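Side-chain contacts in hydroxyethylphosphonate dioxygenase (Streptomyces albus, PDB 6B9R), which probably uses a mononuclear iron centre and molecular oxygen to split 2-hydroxyethylphosphonate into hydroxymethylphosphonate and formate: residues A275-W279 and P280-A284; V291-R294 and E295-P299. One frame throughout, in Å; residues are numbered along the deposited sequence.

Contact 1: residues A275-W279 and P280-A284; sequences ARAEW and PELSA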
loop_
_atom_site.group_PDB
_atom_site.type_symbol
_atom_site.label_atom_id
_atom_site.label_comp_id
_atom_site.label_asym_id
_atom_site.label_seq_id
_atom_site.Cartn_x
_atom_site.Cartn_y
_atom_site.Cartn_z
ATOM N N ALA A 275 -18.122 -10.840 16.158
ATOM C CA ALA A 275 -19.011 -9.686 16.204
ATOM C C ALA A 275 -18.291 -8.471 16.773
ATOM O O ALA A 275 -17.521 -8.578 17.730
ATOM C CB ALA A 275 -20.249 -10.005 17.050
ATOM N N ARG A 276 -18.545 -7.304 16.182
ATOM C CA ARG A 276 -17.894 -6.098 16.671
ATOM C C ARG A 276 -18.449 -5.703 18.034
ATOM O O ARG A 276 -19.588 -6.030 18.396
ATOM C CB ARG A 276 -18.071 -4.942 15.691
ATOM C CG ARG A 276 -19.515 -4.516 15.498
ATOM C CD ARG A 276 -19.610 -3.086 14.993
ATOM N NE ARG A 276 -20.987 -2.717 14.697
ATOM C CZ ARG A 276 -21.816 -2.130 15.557
ATOM N NH1 ARG A 276 -21.409 -1.826 16.785
ATOM N NH2 ARG A 276 -23.059 -1.841 15.181
ATOM N N ALA A 277 -17.620 -5.000 18.799
ATOM C CA ALA A 277 -18.076 -4.396 20.037
ATOM C C ALA A 277 -19.110 -3.304 19.743
ATOM O O ALA A 277 -19.295 -2.872 18.602
ATOM C CB ALA A 277 -16.883 -3.828 20.808
ATOM N N GLU A 278 -19.792 -2.860 20.793
ATOM C CA GLU A 278 -20.694 -1.723 20.669
ATOM C C GLU A 278 -19.892 -0.453 20.394
ATOM O O GLU A 278 -18.722 -0.339 20.776
ATOM C CB GLU A 278 -21.530 -1.561 21.943
ATOM C CG GLU A 278 -22.155 -2.863 22.463
ATOM C CD GLU A 278 -23.270 -3.382 21.570
ATOM O OE1 GLU A 278 -23.575 -4.591 21.650
ATOM O OE2 GLU A 278 -23.841 -2.586 20.790
ATOM N N TRP A 279 -20.518 0.504 19.702
ATOM C CA TRP A 279 -19.807 1.727 19.317
ATOM C C TRP A 279 -19.110 2.423 20.484
ATOM O O TRP A 279 -17.935 2.801 20.333
ATOM C CB TRP A 279 -20.763 2.698 18.601
ATOM C CG TRP A 279 -21.235 2.176 17.284
ATOM C CD1 TRP A 279 -22.523 1.877 16.935
ATOM C CD2 TRP A 279 -20.423 1.834 16.152
ATOM N NE1 TRP A 279 -22.564 1.392 15.649
ATOM C CE2 TRP A 279 -21.288 1.353 15.148
ATOM C CE3 TRP A 279 -19.051 1.894 15.887
ATOM C CZ2 TRP A 279 -20.828 0.935 13.900
ATOM C CZ3 TRP A 279 -18.596 1.481 14.645
ATOM C CH2 TRP A 279 -19.485 1.002 13.671
ATOM N N PRO A 280 -19.735 2.619 21.646
ATOM C CA PRO A 280 -18.998 3.240 22.757
ATOM C C PRO A 280 -17.824 2.405 23.232
ATOM O O PRO A 280 -16.811 2.969 23.668
ATOM C CB PRO A 280 -20.071 3.382 23.850
ATOM C CG PRO A 280 -21.356 3.344 23.119
ATOM C CD PRO A 280 -21.142 2.372 22.015
ATOM N N GLU A 281 -17.940 1.074 23.172
ATOM C CA GLU A 281 -16.810 0.209 23.497
ATOM C C GLU A 281 -15.699 0.339 22.465
ATOM O O GLU A 281 -14.513 0.386 22.818
ATOM C CB GLU A 281 -17.276 -1.244 23.602
ATOM C CG GLU A 281 -18.263 -1.477 24.722
ATOM C CD GLU A 281 -18.848 -2.880 24.716
ATOM O OE1 GLU A 281 -19.024 -3.449 23.621
ATOM O OE2 GLU A 281 -19.132 -3.416 25.811
ATOM N N LEU A 282 -16.058 0.384 21.181
ATOM C CA LEU A 282 -15.032 0.533 20.153
ATOM C C LEU A 282 -14.268 1.839 20.330
ATOM O O LEU A 282 -13.044 1.885 20.144
ATOM C CB LEU A 282 -15.660 0.468 18.761
ATOM C CG LEU A 282 -16.152 -0.893 18.266
ATOM C CD1 LEU A 282 -16.929 -0.719 16.979
ATOM C CD2 LEU A 282 -14.985 -1.839 18.040
ATOM N N SER A 283 -14.973 2.916 20.687
ATOM C CA SER A 283 -14.297 4.200 20.857
ATOM C C SER A 283 -13.322 4.151 22.019
ATOM O O SER A 283 -12.203 4.671 21.923
ATOM C CB SER A 283 -15.317 5.318 21.081
ATOM O OG SER A 283 -16.215 5.417 19.997
ATOM N N ALA A 284 -13.742 3.550 23.136
ATOM C CA ALA A 284 -12.884 3.452 24.309
ATOM C C ALA A 284 -11.685 2.551 24.035
ATOM O O ALA A 284 -10.552 2.884 24.403
ATOM C CB ALA A 284 -13.695 2.942 25.503
#

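Contact 2: residues V291-R294 and E295-P299; sequences VSVR and ELLVP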
loop_
_atom_site.group_PDB
_atom_site.type_symbol
_atom_site.label_atom_id
_atom_site.label_comp_id
_atom_site.label_asym_id
_atom_site.label_seq_id
_atom_site.Cartn_x
_atom_site.Cartn_y
_atom_site.Cartn_z
ATOM N N VAL A 291 -5.420 4.162 18.337
ATOM C CA VAL A 291 -5.829 4.052 16.947
ATOM C C VAL A 291 -7.207 4.678 16.782
ATOM O O VAL A 291 -7.947 4.888 17.746
ATOM C CB VAL A 291 -5.842 2.587 16.456
ATOM C CG1 VAL A 291 -4.490 1.915 16.717
ATOM C CG2 VAL A 291 -6.973 1.814 17.139
ATOM N N SER A 292 -7.533 4.997 15.539
ATOM C CA SER A 292 -8.898 5.369 15.204
ATOM C C SER A 292 -9.793 4.138 15.239
ATOM O O SER A 292 -9.350 3.018 14.976
ATOM C CB SER A 292 -8.953 6.008 13.813
ATOM O OG SER A 292 -10.287 6.083 13.334
ATOM N N VAL A 293 -11.069 4.357 15.568
ATOM C CA VAL A 293 -12.058 3.283 15.492
ATOM C C VAL A 293 -11.971 2.578 14.147
ATOM O O VAL A 293 -12.225 1.373 14.046
ATOM C CB VAL A 293 -13.473 3.846 15.754
ATOM C CG1 VAL A 293 -14.539 2.800 15.454
ATOM C CG2 VAL A 293 -13.596 4.338 17.186
ATOM N N ARG A 294 -11.573 3.313 13.104
ATOM C CA ARG A 294 -11.390 2.732 11.778
ATOM C C ARG A 294 -10.579 1.441 11.827
ATOM O O ARG A 294 -10.892 0.473 11.125
ATOM C CB ARG A 294 -10.717 3.765 10.868
ATOM C CG ARG A 294 -10.505 3.324 9.431
ATOM C CD ARG A 294 -9.869 4.419 8.561
ATOM N NE ARG A 294 -9.540 3.869 7.245
ATOM C CZ ARG A 294 -10.219 4.115 6.124
ATOM N NH1 ARG A 294 -9.851 3.530 4.992
ATOM N NH2 ARG A 294 -11.248 4.960 6.118
ATOM N N GLU A 295 -9.543 1.394 12.670
ATOM C CA GLU A 295 -8.624 0.266 12.649
ATOM C C GLU A 295 -9.143 -0.968 13.373
ATOM O O GLU A 295 -8.534 -2.036 13.232
ATOM C CB GLU A 295 -7.269 0.684 13.245
ATOM C CG GLU A 295 -6.610 1.780 12.433
ATOM C CD GLU A 295 -6.226 1.311 11.027
ATOM O OE1 GLU A 295 -5.982 0.099 10.835
ATOM O OE2 GLU A 295 -6.164 2.158 10.112
ATOM N N LEU A 296 -10.237 -0.865 14.138
ATOM C CA LEU A 296 -10.831 -2.022 14.803
ATOM C C LEU A 296 -12.007 -2.603 14.030
ATOM O O LEU A 296 -12.580 -3.610 14.462
ATOM C CB LEU A 296 -11.278 -1.650 16.218
ATOM C CG LEU A 296 -10.186 -1.164 17.181
ATOM C CD1 LEU A 296 -10.811 -0.824 18.548
ATOM C CD2 LEU A 296 -9.085 -2.192 17.357
ATOM N N LEU A 297 -12.381 -1.991 12.908
ATOM C CA LEU A 297 -13.476 -2.459 12.069
ATOM C C LEU A 297 -12.920 -3.303 10.928
ATOM O O LEU A 297 -11.866 -2.991 10.373
ATOM C CB LEU A 297 -14.273 -1.284 11.506
ATOM C CG LEU A 297 -15.048 -0.444 12.521
ATOM C CD1 LEU A 297 -15.856 0.615 11.781
ATOM C CD2 LEU A 297 -15.970 -1.340 13.343
ATOM N N VAL A 298 -13.627 -4.375 10.588
ATOM C CA VAL A 298 -13.195 -5.325 9.573
ATOM C C VAL A 298 -14.271 -5.368 8.499
ATOM O O VAL A 298 -15.450 -5.508 8.826
ATOM C CB VAL A 298 -12.959 -6.734 10.150
ATOM C CG1 VAL A 298 -12.345 -7.649 9.098
ATOM C CG2 VAL A 298 -12.071 -6.666 11.381
ATOM N N PRO A 299 -13.930 -5.256 7.223
ATOM C CA PRO A 299 -14.965 -5.334 6.196
ATOM C C PRO A 299 -15.531 -6.736 6.123
ATOM O O PRO A 299 -14.856 -7.722 6.427
ATOM C CB PRO A 299 -14.222 -4.963 4.909
ATOM C CG PRO A 299 -12.829 -5.396 5.174
ATOM C CD PRO A 299 -12.594 -5.092 6.633
HETATM O O HOH W 1 -7.058 2.734 7.607
#

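Contact 1: residues A275-W279 and P280-A284
Leu282 N donates to Glu278 O over 2.8 Å, almost in line with the carbonyl, closing the first turn of a helix whose N-cap is Glu278. The next i to i-4 backbone bond joins Ser283 N to Trp279 O (3.0 Å). The Glu281 side chain folds back to the cap: with CG beside its own backbone N (chi1 -64°) and the chain extended beyond, OE1 accepts from Glu278 N at 3.0 Å, one half of a capping box. That N-H arrives on the anti side of the carboxylate, while OE2 holds a salt bridge to Arg266. Shortened to an alanine, this position is likely to leave Glu278 N without this acceptor and Arg266 without the carboxylate it pairs with. Leu282 supplies the apolar part: CD1 lies 3.5 Å from Trp279 CE3 and CD2 3.9 Å from Ala277 CB. Over one face of the indole, toward its rim, sits Arg276 NH1, which also donates to Ala277 O at 3.0 Å. The indole stacks on Trp279 of the second subunit, so this helix start belongs to the dimer interface. Within the chain, Ala277 packs on Leu270 of helix 264-271, and residues 275-278 form the last part of the loop between that helix and helix 279-288.

Contact 2: residues V291-R294 and E295-P299
Glu295 begins a tight turn: its N-H bonds to Ser292 O at 2.8 Å, approaching from above the carbonyl plane. Ser292 OG bonds to Val298 O of the second subunit. Glu295 CB sits 4.0 Å from Val291 CB, the two side chains crossing at about a right angle. Farther out the glutamate bends at chi2 (-65°), and a water lies 2.7 Å from OE2, placed to donate to it though other acceptors compete. The same water accepts from Arg294 NE at 2.8 Å, in the plane of the guanidinium at its edge, and so lies between two opposite charges that do not touch. Arg294 also reaches across the dimer: NH1 makes a salt bridge with Glu295 OE1 of the second subunit, and NH2 donates to Leu297 O there; the return pair, Glu295 OE1 with Arg294 NH2 of that subunit, is long and weak. Leu296 repeats the i to i-3 pattern, its N 3.0 Å from Val293 O, again above the carbonyl plane. Its CG stands 4.4 Å from Val291 CG2, a loose apolar contact. At Leu297 the bond from N to Arg294 O is weak (3.4 Å), and the chain then straightens through Val298. This buried turn follows the last helix of the Cro/C1-type helix-turn-helix region, at the dimer interface, with Leu296 touching Val245 of helix 238-249 and Leu285 of helix 279-288.

Overall arrangement
Coming from the N terminus, the chain leaves helix 264-271, and contact 1 closes the short entry into helix 279-288. It then runs down that helix and turns through contact 2 on the way to strand 307-310. The two contacts therefore follow in series, neither enclosing nor crossing the other, with centres about 10 Å apart. They touch: Val293 CG2 lies 3.7 Å from Ser283 CA, and Leu297 CD2 lies 3.8 Å from Leu282 CD1. The turn thus packs back on the helix it follows. Both belong to the Cro/C1-type helix-turn-helix region, and both face the second subunit, joining the start of helix 279-288 and the loop after it to the dimer interface.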